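Local coordinates for protein Abbfa_003403 (Acinetobacter baumannii, PDB 4ZXH) that probably builds a peptide product as a nonribosomal peptide synthetase, carrying condensation, adenylation, peptidyl carrier and thioesterase domains in a single chain, at residues R494-A499 against S508-G513; H526-G531 against W552-A557; G535-R540 against L561-P566; T792-L797 against L812-D817; G850-L855 against G865-Q870. All coordinates share one frame; numbering follows the deposited sequence.

Interaction 1. Residues R494-A499 against S508-G513; sequences RGDNHA and SYRELG
Tyr509 is held from two sides: Ala499 CB rests over one face of its ring, 3.6 Å from the centroid, and Arg494 CB over the opposite face at 3.8 Å, both as CH-pi contacts. Beside this sandwich, the backbone carbonyls of the preceding turn take up amides from the start of helix 509-525. Tyr509 N donates to Asn497 O (3.0 Å) and Arg510 N to Gly495 O (2.8 Å). A salt bridge joins the side chains, Arg510 NE reaching Asp496 OD1 at 2.9 Å. The oxygen lies close to the guanidinium plane but is approached from above its own carboxylate, the two planes standing 62° apart. With CG opposite the backbone N (chi1 -173°) and a bend at chi3, the arginine chain brings NE to the acid.

In the second shell, a type II' turn from Arg494 to Asn497, with Gly495 at positive phi, presents the carbonyls. Ser508 and Glu511 form a capping box, Glu511 N bonding Ser508 OG and Ser508 N bonding Glu511 OE1, while Tyr509 OH is bonded to Gly686 O. The first amides of the helix thus find acceptors, and its positive N-terminal end would favour the nearby carboxylates of Asp496 and Glu511.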
# COMPACT_ATOMS: atom_id res chain seq x y z
N ARG A 494 46.26 35.26 -9.79
CA ARG A 494 46.51 34.38 -8.65
C ARG A 494 47.99 34.00 -8.50
O ARG A 494 48.42 33.58 -7.43
CB ARG A 494 45.66 33.11 -8.77
CG ARG A 494 44.16 33.37 -8.64
CD ARG A 494 43.84 33.95 -7.27
NE ARG A 494 44.09 32.98 -6.21
CZ ARG A 494 44.32 33.30 -4.94
NH1 ARG A 494 44.31 34.57 -4.55
NH2 ARG A 494 44.54 32.34 -4.05
N GLY A 495 48.77 34.16 -9.58
CA GLY A 495 50.21 33.97 -9.54
C GLY A 495 50.70 32.63 -9.00
O GLY A 495 50.57 31.60 -9.67
N ASP A 496 51.27 32.65 -7.80
CA ASP A 496 51.90 31.46 -7.22
C ASP A 496 51.02 30.75 -6.19
O ASP A 496 51.43 29.75 -5.59
CB ASP A 496 53.26 31.84 -6.61
CG ASP A 496 54.33 32.04 -7.68
OD1 ASP A 496 54.26 31.34 -8.72
OD2 ASP A 496 55.22 32.90 -7.50
N ASN A 497 49.81 31.25 -5.99
CA ASN A 497 48.82 30.55 -5.18
C ASN A 497 48.47 29.19 -5.74
O ASN A 497 48.66 28.93 -6.94
CB ASN A 497 47.55 31.39 -5.05
CG ASN A 497 47.66 32.48 -4.02
OD1 ASN A 497 47.55 33.66 -4.34
ND2 ASN A 497 47.83 32.09 -2.75
N HIS A 498 47.95 28.32 -4.87
CA HIS A 498 47.57 26.97 -5.26
C HIS A 498 46.40 26.94 -6.24
O HIS A 498 45.48 27.75 -6.15
CB HIS A 498 47.19 26.14 -4.03
CG HIS A 498 48.26 26.09 -2.97
ND1 HIS A 498 49.59 25.94 -3.27
CD2 HIS A 498 48.17 26.13 -1.62
CE1 HIS A 498 50.29 25.92 -2.15
NE2 HIS A 498 49.45 26.03 -1.14
N ALA A 499 46.45 26.00 -7.17
CA ALA A 499 45.40 25.80 -8.15
C ALA A 499 44.95 24.33 -8.18
O ALA A 499 43.76 24.04 -8.19
CB ALA A 499 45.88 26.23 -9.52
N SER A 508 50.83 25.39 -8.76
CA SER A 508 50.37 26.77 -8.66
C SER A 508 49.65 27.23 -9.94
O SER A 508 49.72 26.57 -10.97
CB SER A 508 51.55 27.70 -8.38
OG SER A 508 52.38 27.80 -9.51
N TYR A 509 48.97 28.37 -9.87
CA TYR A 509 48.31 28.94 -11.04
C TYR A 509 49.30 29.30 -12.17
O TYR A 509 49.01 29.06 -13.35
CB TYR A 509 47.51 30.17 -10.66
CG TYR A 509 46.07 29.87 -10.32
CD1 TYR A 509 45.11 29.82 -11.32
CD2 TYR A 509 45.67 29.65 -9.00
CE1 TYR A 509 43.79 29.55 -11.03
CE2 TYR A 509 44.35 29.37 -8.69
CZ TYR A 509 43.41 29.32 -9.71
OH TYR A 509 42.08 29.05 -9.44
N ARG A 510 50.44 29.88 -11.82
CA ARG A 510 51.47 30.17 -12.80
C ARG A 510 51.88 28.87 -13.49
O ARG A 510 52.00 28.80 -14.71
CB ARG A 510 52.67 30.83 -12.12
CG ARG A 510 53.74 31.34 -13.07
CD ARG A 510 54.97 31.81 -12.30
NE ARG A 510 54.65 32.74 -11.21
CZ ARG A 510 54.42 34.04 -11.39
NH1 ARG A 510 54.44 34.57 -12.61
NH2 ARG A 510 54.14 34.82 -10.35
N GLU A 511 52.09 27.83 -12.68
CA GLU A 511 52.53 26.54 -13.18
C GLU A 511 51.47 25.91 -14.07
O GLU A 511 51.79 25.23 -15.04
CB GLU A 511 52.86 25.60 -12.01
CG GLU A 511 54.23 25.85 -11.40
CD GLU A 511 54.50 25.04 -10.14
OE1 GLU A 511 53.53 24.59 -9.48
OE2 GLU A 511 55.70 24.85 -9.83
N LEU A 512 50.21 26.14 -13.73
CA LEU A 512 49.09 25.63 -14.52
C LEU A 512 49.11 26.24 -15.91
O LEU A 512 48.92 25.54 -16.91
CB LEU A 512 47.76 25.94 -13.83
CG LEU A 512 46.48 25.76 -14.65
CD1 LEU A 512 46.27 24.32 -15.07
CD2 LEU A 512 45.27 26.28 -13.88
N GLY A 513 49.33 27.55 -15.97
CA GLY A 513 49.39 28.27 -17.23
C GLY A 513 50.50 27.72 -18.10
O GLY A 513 50.34 27.57 -19.31

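Interaction 2. Residues H526-G531 against W552-A557; sequences HGITQG and WAAGAA
Ile528 packs against Ala556 where two helices of the adenylation domain run out, each closed by a Schellman motif. Gly527 is the C' residue after helix 509-525 and Gly555 the C' residue after helix 543-553, both with positive phi. The second helix is the connection of a beta-alpha-beta crossover between the neighbouring parallel strands 533-537 and 557-560, so the contact lies at the end of the sheet where one strand is about to begin and the other follows the helix.

The closely packed side is apolar. Ile528 CG2 lies 3.9 Å from Ala556 CB and, more distantly, 4.5 Å from Ala554 CB. This methyl is set opposite the backbone N, whereas CG1 (chi1 -61°) takes the place beside the N, and the ethyl branch leads off from the alanines. Leu523 and Val534 also touch Ile528, and Val534 touches Ala556, adding to a small hydrophobic cluster at the start of strand 533-537.

The other side faces solvent and is held mainly by the backbone. Gln530 and Gly555 run close, their CA atoms 4.3 Å apart, yet the glutamine chain extends beyond CG, and its only approach to the helix end is through the aliphatic part, with CG 3.7 Å from Gly555 O. Thr529 is exposed as well, its N bonded to Asp532 OD2. One hydrogen bond spans the two segments: Gly531 N donates to Gly555 O at 3.0 Å, almost straight at the hydrogen (177°), with the donor standing 45° above the carbonyl plane.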
# COMPACT_ATOMS: atom_id res chain seq x y z
N HIS A 526 52.58 18.29 -33.17
CA HIS A 526 52.44 16.92 -33.64
C HIS A 526 51.12 16.68 -34.35
O HIS A 526 50.61 15.56 -34.35
CB HIS A 526 52.59 15.96 -32.47
CG HIS A 526 53.92 16.08 -31.81
ND1 HIS A 526 54.15 16.93 -30.75
CD2 HIS A 526 55.12 15.56 -32.14
CE1 HIS A 526 55.42 16.89 -30.42
NE2 HIS A 526 56.04 16.07 -31.25
N GLY A 527 50.59 17.73 -34.97
CA GLY A 527 49.58 17.56 -36.00
C GLY A 527 48.17 17.95 -35.62
O GLY A 527 47.29 17.90 -36.47
N ILE A 528 47.95 18.34 -34.37
CA ILE A 528 46.61 18.71 -33.92
C ILE A 528 46.21 20.11 -34.36
O ILE A 528 46.85 21.10 -34.01
CB ILE A 528 46.47 18.62 -32.39
CG1 ILE A 528 46.71 17.19 -31.94
CG2 ILE A 528 45.07 19.03 -31.98
CD1 ILE A 528 45.93 16.19 -32.73
N THR A 529 45.13 20.17 -35.12
CA THR A 529 44.67 21.41 -35.74
C THR A 529 43.28 21.69 -35.17
O THR A 529 42.65 20.79 -34.63
CB THR A 529 44.61 21.29 -37.28
OG1 THR A 529 43.35 20.71 -37.68
CG2 THR A 529 45.74 20.42 -37.81
N GLN A 530 42.80 22.92 -35.30
CA GLN A 530 41.47 23.27 -34.84
C GLN A 530 40.40 22.31 -35.37
O GLN A 530 40.42 21.91 -36.54
CB GLN A 530 41.13 24.71 -35.23
CG GLN A 530 39.75 25.15 -34.73
CD GLN A 530 39.51 26.63 -34.92
OE1 GLN A 530 40.41 27.37 -35.34
NE2 GLN A 530 38.29 27.08 -34.62
N GLY A 531 39.49 21.90 -34.48
CA GLY A 531 38.43 20.99 -34.87
C GLY A 531 38.76 19.52 -34.73
O GLY A 531 37.89 18.67 -34.91
N TRP A 552 41.80 22.18 -25.45
CA TRP A 552 40.95 23.27 -25.87
C TRP A 552 41.75 24.41 -26.48
O TRP A 552 41.32 25.01 -27.46
CB TRP A 552 40.12 23.80 -24.70
CG TRP A 552 38.98 22.91 -24.36
CD1 TRP A 552 38.53 21.83 -25.08
CD2 TRP A 552 38.14 23.00 -23.22
NE1 TRP A 552 37.46 21.26 -24.44
CE2 TRP A 552 37.20 21.96 -23.30
CE3 TRP A 552 38.09 23.87 -22.12
CZ2 TRP A 552 36.23 21.77 -22.34
CZ3 TRP A 552 37.13 23.67 -21.17
CH2 TRP A 552 36.22 22.62 -21.28
N ALA A 553 42.91 24.70 -25.91
CA ALA A 553 43.68 25.85 -26.35
C ALA A 553 44.29 25.61 -27.73
O ALA A 553 44.63 26.56 -28.44
CB ALA A 553 44.76 26.17 -25.35
N ALA A 554 44.40 24.34 -28.12
CA ALA A 554 44.87 23.98 -29.45
C ALA A 554 43.69 23.93 -30.40
O ALA A 554 43.83 23.52 -31.56
CB ALA A 554 45.60 22.65 -29.42
N GLY A 555 42.53 24.34 -29.91
CA GLY A 555 41.31 24.40 -30.70
C GLY A 555 40.62 23.06 -30.89
O GLY A 555 39.69 22.97 -31.70
N ALA A 556 41.07 22.03 -30.17
CA ALA A 556 40.50 20.69 -30.36
C ALA A 556 39.41 20.37 -29.34
O ALA A 556 39.16 21.14 -28.41
CB ALA A 556 41.60 19.63 -30.30
N ALA A 557 38.75 19.23 -29.55
CA ALA A 557 37.75 18.71 -28.63
C ALA A 557 38.30 17.40 -28.10
O ALA A 557 39.00 16.69 -28.83
CB ALA A 557 36.43 18.50 -29.31

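Interaction 3. Residues G535-R540 against L561-P566; sequences GLMLDR and LDPNFP
Leu536 O is gripped twice, by Leu561 N at 2.8 Å and by the hydroxyl of Tyr669, which also bonds Leu538 N. The first bond carries on the pairing of parallel strands 533-537 and 557-560, the two strands of a beta-alpha-beta crossover built over helix 543-553. The contact therefore lies at the C-terminal ends of these strands, where both chains turn into loops.

Met537 covers the departing chain. Its CG, opposite the backbone N (chi1 -165°), comes 3.2 Å from Leu561 O, an oxygen that also receives a CA-H...O contact from the same methionine. A bend at chi3 then carries CE to 4.1 Å from Leu561 CB. The same Met537 CG also lies 3.9 Å from Pro563 CB, the two side chains running antiparallel past one another. The proline ring also meets the backbone, CG and CD both 3.3 Å from Leu538 O. At the strand end of the contact, Leu561 CD1 sits 3.8 Å from Gly535 CA, while Leu570, Ile573 and Ile574 of helix 567-577 also pack on this leucine.

A type I turn from Asp562 to Phe565 shapes the loop and directs Pro563 at the strand. Asp562 braces it: OD2 is bonded to Thr668 OG1, and OD1 makes an Asx turn, accepting from Asn564 N at 3.1 Å, with the donor 36° out of the carboxylate plane.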
# COMPACT_ATOMS: atom_id res chain seq x y z
N GLY A 535 41.55 11.91 -28.29
CA GLY A 535 41.29 10.93 -27.25
C GLY A 535 42.06 11.28 -26.00
O GLY A 535 43.23 11.68 -26.06
N LEU A 536 41.42 11.15 -24.85
CA LEU A 536 42.06 11.47 -23.59
C LEU A 536 42.00 10.30 -22.63
O LEU A 536 40.93 9.98 -22.10
CB LEU A 536 41.41 12.70 -22.96
CG LEU A 536 42.09 13.20 -21.70
CD1 LEU A 536 43.56 13.47 -21.96
CD2 LEU A 536 41.37 14.47 -21.24
N MET A 537 43.15 9.66 -22.41
CA MET A 537 43.23 8.47 -21.56
C MET A 537 44.23 8.70 -20.42
O MET A 537 45.40 8.32 -20.54
CB MET A 537 43.63 7.25 -22.39
CG MET A 537 43.40 5.91 -21.72
SD MET A 537 44.02 4.49 -22.65
CE MET A 537 42.89 4.41 -24.02
N LEU A 538 43.76 9.32 -19.33
CA LEU A 538 44.63 9.69 -18.20
C LEU A 538 44.23 9.08 -16.86
O LEU A 538 43.09 8.66 -16.67
CB LEU A 538 44.65 11.21 -18.04
CG LEU A 538 45.21 12.04 -19.20
CD1 LEU A 538 45.40 13.50 -18.78
CD2 LEU A 538 46.52 11.45 -19.73
N ASP A 539 45.18 9.04 -15.92
CA ASP A 539 44.90 8.77 -14.51
C ASP A 539 44.57 10.08 -13.81
O ASP A 539 44.91 11.15 -14.30
CB ASP A 539 46.09 8.12 -13.81
CG ASP A 539 46.10 6.61 -13.95
OD1 ASP A 539 45.00 6.02 -14.07
OD2 ASP A 539 47.20 6.00 -13.94
N ARG A 540 43.90 9.99 -12.66
CA ARG A 540 43.47 11.21 -11.99
C ARG A 540 44.62 11.93 -11.31
O ARG A 540 44.86 11.78 -10.11
CB ARG A 540 42.36 10.89 -10.98
CG ARG A 540 41.14 10.30 -11.65
CD ARG A 540 39.99 10.15 -10.70
NE ARG A 540 39.51 11.44 -10.21
CZ ARG A 540 38.78 12.30 -10.91
NH1 ARG A 540 38.44 12.03 -12.17
NH2 ARG A 540 38.40 13.43 -10.35
N LEU A 561 38.45 8.83 -22.68
CA LEU A 561 38.67 7.39 -22.61
C LEU A 561 39.22 7.02 -21.24
O LEU A 561 40.43 6.93 -21.04
CB LEU A 561 39.62 6.94 -23.72
CG LEU A 561 39.14 7.30 -25.12
CD1 LEU A 561 40.29 7.41 -26.07
CD2 LEU A 561 38.14 6.27 -25.60
N ASP A 562 38.32 6.86 -20.27
CA ASP A 562 38.72 6.53 -18.92
C ASP A 562 39.36 5.15 -18.94
O ASP A 562 38.70 4.18 -19.33
CB ASP A 562 37.51 6.58 -17.98
CG ASP A 562 37.89 6.46 -16.51
OD1 ASP A 562 38.94 5.86 -16.18
OD2 ASP A 562 37.12 6.97 -15.68
N PRO A 563 40.63 5.05 -18.52
CA PRO A 563 41.42 3.81 -18.62
C PRO A 563 40.97 2.70 -17.68
O PRO A 563 41.44 1.56 -17.83
CB PRO A 563 42.84 4.26 -18.28
CG PRO A 563 42.66 5.48 -17.44
CD PRO A 563 41.43 6.17 -18.00
N ASN A 564 40.08 3.00 -16.73
CA ASN A 564 39.56 1.95 -15.86
C ASN A 564 38.35 1.26 -16.45
O ASN A 564 37.98 0.16 -16.00
CB ASN A 564 39.25 2.52 -14.47
CG ASN A 564 40.45 3.21 -13.85
OD1 ASN A 564 40.42 4.41 -13.60
ND2 ASN A 564 41.50 2.44 -13.58
N PHE A 565 37.77 1.87 -17.48
CA PHE A 565 36.63 1.28 -18.18
C PHE A 565 37.07 0.00 -18.91
O PHE A 565 38.26 -0.19 -19.17
CB PHE A 565 36.02 2.30 -19.17
CG PHE A 565 35.25 3.43 -18.50
CD1 PHE A 565 35.40 3.71 -17.15
CD2 PHE A 565 34.36 4.20 -19.24
CE1 PHE A 565 34.70 4.74 -16.55
CE2 PHE A 565 33.65 5.24 -18.66
CZ PHE A 565 33.82 5.51 -17.30
N PRO A 566 36.12 -0.90 -19.22
CA PRO A 566 36.51 -2.14 -19.92
C PRO A 566 36.98 -1.85 -21.34
O PRO A 566 36.39 -0.99 -22.00
CB PRO A 566 35.23 -2.98 -19.93
CG PRO A 566 34.33 -2.34 -18.89
CD PRO A 566 34.68 -0.88 -18.90

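Interaction 4. Residues T792-L797 against L812-D817; sequences TQLYVL and LWIGGD
Leu797 and Trp813 meet at about a right angle. Leu797 CD1 stands over one face of the indole, 3.5 Å from the centroid of its five-membered ring and 14° off the normal, a CH-pi contact displaced toward the rim of the bicycle. The leucine's CB and CG also border Trp813 CD1, at the CD1-NE1 side of the five-membered ring.

Trp813 shares a face of the sheet with Tyr795 and Gln793. The tyrosine ring leans obliquely along the opposite strand, where Gly815 offers no side chain, and Tyr795 CE2 comes within 4.4 Å of Gly815 N. Gln793 folds over the same glycine through a bend at chi2 (89°), which lays OE1 3.3 Å from Gly815 C.

On the other face the groups are aliphatic. Leu794 and Ile814 run alongside one another in the same direction, with Leu794 CD2 4.0 Å from Ile814 CG1, and Leu812 CD1 comes up to Leu794 CB at 3.9 Å. Leu861 touches Leu794, and Val853 touches Leu812. Leu846 lies against Tyr795 and Trp813 on the aromatic face.

The backbone fixes this register through two reciprocal pairs, Gln793 with Gly815 and Tyr795 with Trp813, in which the Trp813 N to Tyr795 O bond measures 2.8 Å. Hydrogen-bonded and non-hydrogen-bonded pairs follow one another along strands whose directions differ by 156°, as is typical of a twisted antiparallel beta hairpin, here part of the five-stranded sheet of the adenylation domain.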
# COMPACT_ATOMS: atom_id res chain seq x y z
N THR A 792 17.45 28.37 -20.13
CA THR A 792 16.96 27.02 -20.22
C THR A 792 15.44 27.08 -20.07
O THR A 792 14.91 27.85 -19.25
CB THR A 792 17.58 26.11 -19.13
OG1 THR A 792 19.02 26.17 -19.20
CG2 THR A 792 17.13 24.67 -19.33
N GLN A 793 14.71 26.30 -20.86
CA GLN A 793 13.27 26.23 -20.67
C GLN A 793 12.84 24.79 -20.52
O GLN A 793 13.34 23.90 -21.22
CB GLN A 793 12.52 26.91 -21.81
CG GLN A 793 12.98 28.34 -22.08
CD GLN A 793 14.12 28.40 -23.08
OE1 GLN A 793 14.05 27.80 -24.16
NE2 GLN A 793 15.19 29.10 -22.71
N LEU A 794 11.94 24.56 -19.58
CA LEU A 794 11.42 23.23 -19.35
C LEU A 794 9.97 23.17 -19.80
O LEU A 794 9.19 24.07 -19.51
CB LEU A 794 11.54 22.86 -17.87
CG LEU A 794 12.93 23.08 -17.28
CD1 LEU A 794 13.01 22.55 -15.86
CD2 LEU A 794 13.97 22.43 -18.15
N TYR A 795 9.63 22.11 -20.53
CA TYR A 795 8.28 21.90 -21.05
C TYR A 795 7.83 20.47 -20.75
O TYR A 795 8.64 19.54 -20.86
CB TYR A 795 8.22 22.16 -22.56
CG TYR A 795 8.75 23.51 -23.03
CD1 TYR A 795 7.96 24.66 -22.98
CD2 TYR A 795 10.02 23.62 -23.57
CE1 TYR A 795 8.45 25.90 -23.43
CE2 TYR A 795 10.51 24.84 -24.02
CZ TYR A 795 9.73 25.97 -23.95
OH TYR A 795 10.25 27.18 -24.39
N VAL A 796 6.57 20.28 -20.38
CA VAL A 796 6.05 18.93 -20.17
C VAL A 796 4.99 18.61 -21.21
O VAL A 796 3.92 19.20 -21.22
CB VAL A 796 5.45 18.76 -18.75
CG1 VAL A 796 5.04 17.31 -18.52
CG2 VAL A 796 6.47 19.19 -17.69
N LEU A 797 5.30 17.65 -22.09
CA LEU A 797 4.45 17.36 -23.24
C LEU A 797 3.82 15.97 -23.23
O LEU A 797 4.32 15.04 -22.59
CB LEU A 797 5.26 17.53 -24.52
CG LEU A 797 5.96 18.88 -24.65
CD1 LEU A 797 6.62 18.99 -26.01
CD2 LEU A 797 5.00 20.03 -24.43
N LEU A 812 9.39 15.33 -20.40
CA LEU A 812 10.11 16.58 -20.27
C LEU A 812 10.87 16.90 -21.56
O LEU A 812 11.67 16.08 -22.02
CB LEU A 812 11.08 16.53 -19.09
CG LEU A 812 12.00 17.74 -18.91
CD1 LEU A 812 11.22 19.02 -18.65
CD2 LEU A 812 12.99 17.48 -17.78
N TRP A 813 10.61 18.07 -22.15
CA TRP A 813 11.44 18.58 -23.25
C TRP A 813 12.21 19.80 -22.76
O TRP A 813 11.67 20.57 -21.97
CB TRP A 813 10.59 18.96 -24.47
CG TRP A 813 9.97 17.82 -25.22
CD1 TRP A 813 9.05 16.92 -24.75
CD2 TRP A 813 10.20 17.47 -26.59
NE1 TRP A 813 8.70 16.04 -25.74
CE2 TRP A 813 9.39 16.35 -26.88
CE3 TRP A 813 11.02 17.99 -27.60
CZ2 TRP A 813 9.38 15.75 -28.13
CZ3 TRP A 813 11.00 17.39 -28.84
CH2 TRP A 813 10.18 16.28 -29.10
N ILE A 814 13.45 19.97 -23.23
CA ILE A 814 14.31 21.06 -22.76
C ILE A 814 14.78 21.96 -23.90
O ILE A 814 15.28 21.48 -24.91
CB ILE A 814 15.58 20.52 -22.05
CG1 ILE A 814 15.21 19.71 -20.82
CG2 ILE A 814 16.54 21.67 -21.70
CD1 ILE A 814 16.41 19.29 -20.02
N GLY A 815 14.64 23.27 -23.72
CA GLY A 815 15.06 24.20 -24.74
C GLY A 815 16.06 25.21 -24.22
O GLY A 815 16.26 25.32 -23.01
N GLY A 816 16.69 25.95 -25.14
CA GLY A 816 17.61 27.00 -24.75
C GLY A 816 19.07 26.79 -25.12
O GLY A 816 19.39 26.00 -26.01
N ASP A 817 19.95 27.49 -24.41
CA ASP A 817 21.37 27.52 -24.77
C ASP A 817 22.18 26.29 -24.35
O ASP A 817 23.36 26.17 -24.70
CB ASP A 817 22.03 28.78 -24.17
CG ASP A 817 21.58 30.07 -24.87
OD1 ASP A 817 20.95 29.97 -25.95
OD2 ASP A 817 21.89 31.17 -24.35

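Interaction 5. Residues G850-L855 against G865-Q870; sequences GDKVCL and GRLDFQ
Leu867 N donates to Gly850 O at 3.1 Å, the sole hydrogen bond between the two backbones here. Two CA-H...O contacts add to it: Arg866 CA lies 3.2 Å from the same Gly850 O, and Gly865 CA lies 3.6 Å from Lys852 O.

The charged interaction comes from Arg866, whose chain, bent at chi2 and chi3, doubles back over the strand. One face of its guanidinium lies over Gly850 O, and Arg866 NH2 reaches Asp851 OD1 at 3.2 Å in a salt bridge. Carboxylate and guanidinium planes stand 72° apart, so the acid meets one nitrogen and does not lie flat against two. NH2 also makes a weak bond to Thr849 O.

The main apolar contact is made by Leu867 CD2, which packs 3.8 Å from Lys852 CB. Beyond this the lysine runs on extended, its amino end leading away.

A type I turn from Arg866 to Phe869 redirects the chain. The GRLDFQ sequence of this segment fits the start of the A8 motif of adenylation enzymes, where the hinge to the C-terminal subdomain probably lies. Strand 846-855 is flanked by strands 809-816 and 861-863, and the turn leaves the latter on the way to helix 880-888.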
# COMPACT_ATOMS: atom_id res chain seq x y z
N GLY A 850 13.07 11.82 -22.97
CA GLY A 850 12.65 10.46 -22.69
C GLY A 850 12.39 10.23 -21.21
O GLY A 850 12.15 9.09 -20.80
N ASP A 851 12.42 11.32 -20.43
CA ASP A 851 12.11 11.28 -18.99
C ASP A 851 10.62 11.55 -18.70
O ASP A 851 10.01 12.47 -19.24
CB ASP A 851 12.96 12.31 -18.22
CG ASP A 851 14.37 11.78 -17.88
OD1 ASP A 851 14.58 10.54 -17.90
OD2 ASP A 851 15.27 12.60 -17.55
N LYS A 852 10.04 10.74 -17.82
CA LYS A 852 8.66 10.96 -17.39
C LYS A 852 8.63 11.94 -16.23
O LYS A 852 9.23 11.69 -15.19
CB LYS A 852 8.02 9.63 -16.98
CG LYS A 852 6.52 9.65 -16.85
CD LYS A 852 6.06 8.28 -16.42
CE LYS A 852 4.61 8.04 -16.79
NZ LYS A 852 4.21 6.68 -16.34
N VAL A 853 7.94 13.05 -16.41
CA VAL A 853 7.90 14.12 -15.41
C VAL A 853 6.45 14.55 -15.16
O VAL A 853 5.60 14.50 -16.05
CB VAL A 853 8.75 15.33 -15.89
CG1 VAL A 853 8.30 16.62 -15.26
CG2 VAL A 853 10.23 15.09 -15.58
N CYS A 854 6.15 14.92 -13.92
CA CYS A 854 4.81 15.40 -13.59
C CYS A 854 4.80 16.92 -13.40
O CYS A 854 5.61 17.47 -12.65
CB CYS A 854 4.25 14.70 -12.35
SG CYS A 854 2.43 14.99 -12.07
N LEU A 855 3.89 17.58 -14.10
CA LEU A 855 3.67 19.01 -13.90
C LEU A 855 2.74 19.16 -12.72
O LEU A 855 1.53 18.98 -12.85
CB LEU A 855 3.10 19.66 -15.16
CG LEU A 855 2.71 21.14 -15.09
CD1 LEU A 855 3.95 22.02 -14.96
CD2 LEU A 855 1.90 21.52 -16.32
N GLY A 865 11.12 8.92 -13.68
CA GLY A 865 11.58 8.97 -15.06
C GLY A 865 11.68 7.77 -15.93
O GLY A 865 11.59 6.63 -15.46
N ARG A 866 11.84 8.07 -17.21
CA ARG A 866 12.10 7.10 -18.27
C ARG A 866 10.78 6.41 -18.69
O ARG A 866 10.37 5.41 -18.14
CB ARG A 866 13.19 6.12 -17.80
CG ARG A 866 14.09 5.47 -18.84
CD ARG A 866 14.48 6.25 -20.07
NE ARG A 866 15.21 7.48 -19.80
CZ ARG A 866 15.56 8.34 -20.76
NH1 ARG A 866 15.27 8.09 -22.04
NH2 ARG A 866 16.22 9.46 -20.43
N LEU A 867 10.12 7.02 -19.69
CA LEU A 867 8.89 6.53 -20.29
C LEU A 867 8.94 5.06 -20.72
O LEU A 867 7.91 4.38 -20.74
CB LEU A 867 8.57 7.38 -21.51
CG LEU A 867 8.39 8.89 -21.27
CD1 LEU A 867 8.56 9.62 -22.57
CD2 LEU A 867 7.04 9.22 -20.68
N ASP A 868 10.12 4.60 -21.10
CA ASP A 868 10.30 3.24 -21.59
C ASP A 868 10.05 2.16 -20.54
O ASP A 868 9.82 1.01 -20.90
CB ASP A 868 11.72 3.05 -22.16
CG ASP A 868 11.74 2.97 -23.68
OD1 ASP A 868 10.68 3.18 -24.31
OD2 ASP A 868 12.81 2.69 -24.24
N PHE A 869 10.09 2.52 -19.26
CA PHE A 869 9.94 1.51 -18.21
C PHE A 869 8.50 1.34 -17.73
O PHE A 869 7.73 2.30 -17.62
CB PHE A 869 10.89 1.79 -17.04
CG PHE A 869 12.33 1.93 -17.46
CD1 PHE A 869 12.78 1.34 -18.65
CD2 PHE A 869 13.26 2.55 -16.65
CE1 PHE A 869 14.11 1.44 -19.05
CE2 PHE A 869 14.61 2.64 -17.03
CZ PHE A 869 15.03 2.09 -18.24
N GLN A 870 8.15 0.08 -17.49
CA GLN A 870 6.80 -0.34 -17.20
C GLN A 870 6.55 -0.26 -15.71
O GLN A 870 6.85 -1.20 -14.97
CB GLN A 870 6.53 -1.77 -17.69

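In the fold
All five contacts belong to the adenylation part of the synthetase and follow one another along the chain, except that interactions 2 and 3 interleave. These two adjoin in sequence, with centres 19 Å apart, and bracket the same crossover, interaction 2 at the start and interaction 3 at the end of strands 533-537 and 557-560. Interaction 1, 24 Å from interaction 2 between centres, lies at the border of the nine-stranded sheet and opens helix 509-525, after which the chain passes into interaction 2. Interactions 4 and 5, centres 15 Å apart, share the antiparallel sheet and touch directly, through Leu812 N and Asp851 O. The contacts thus spread over three sheets of the adenylation domain, the last near the probable hinge.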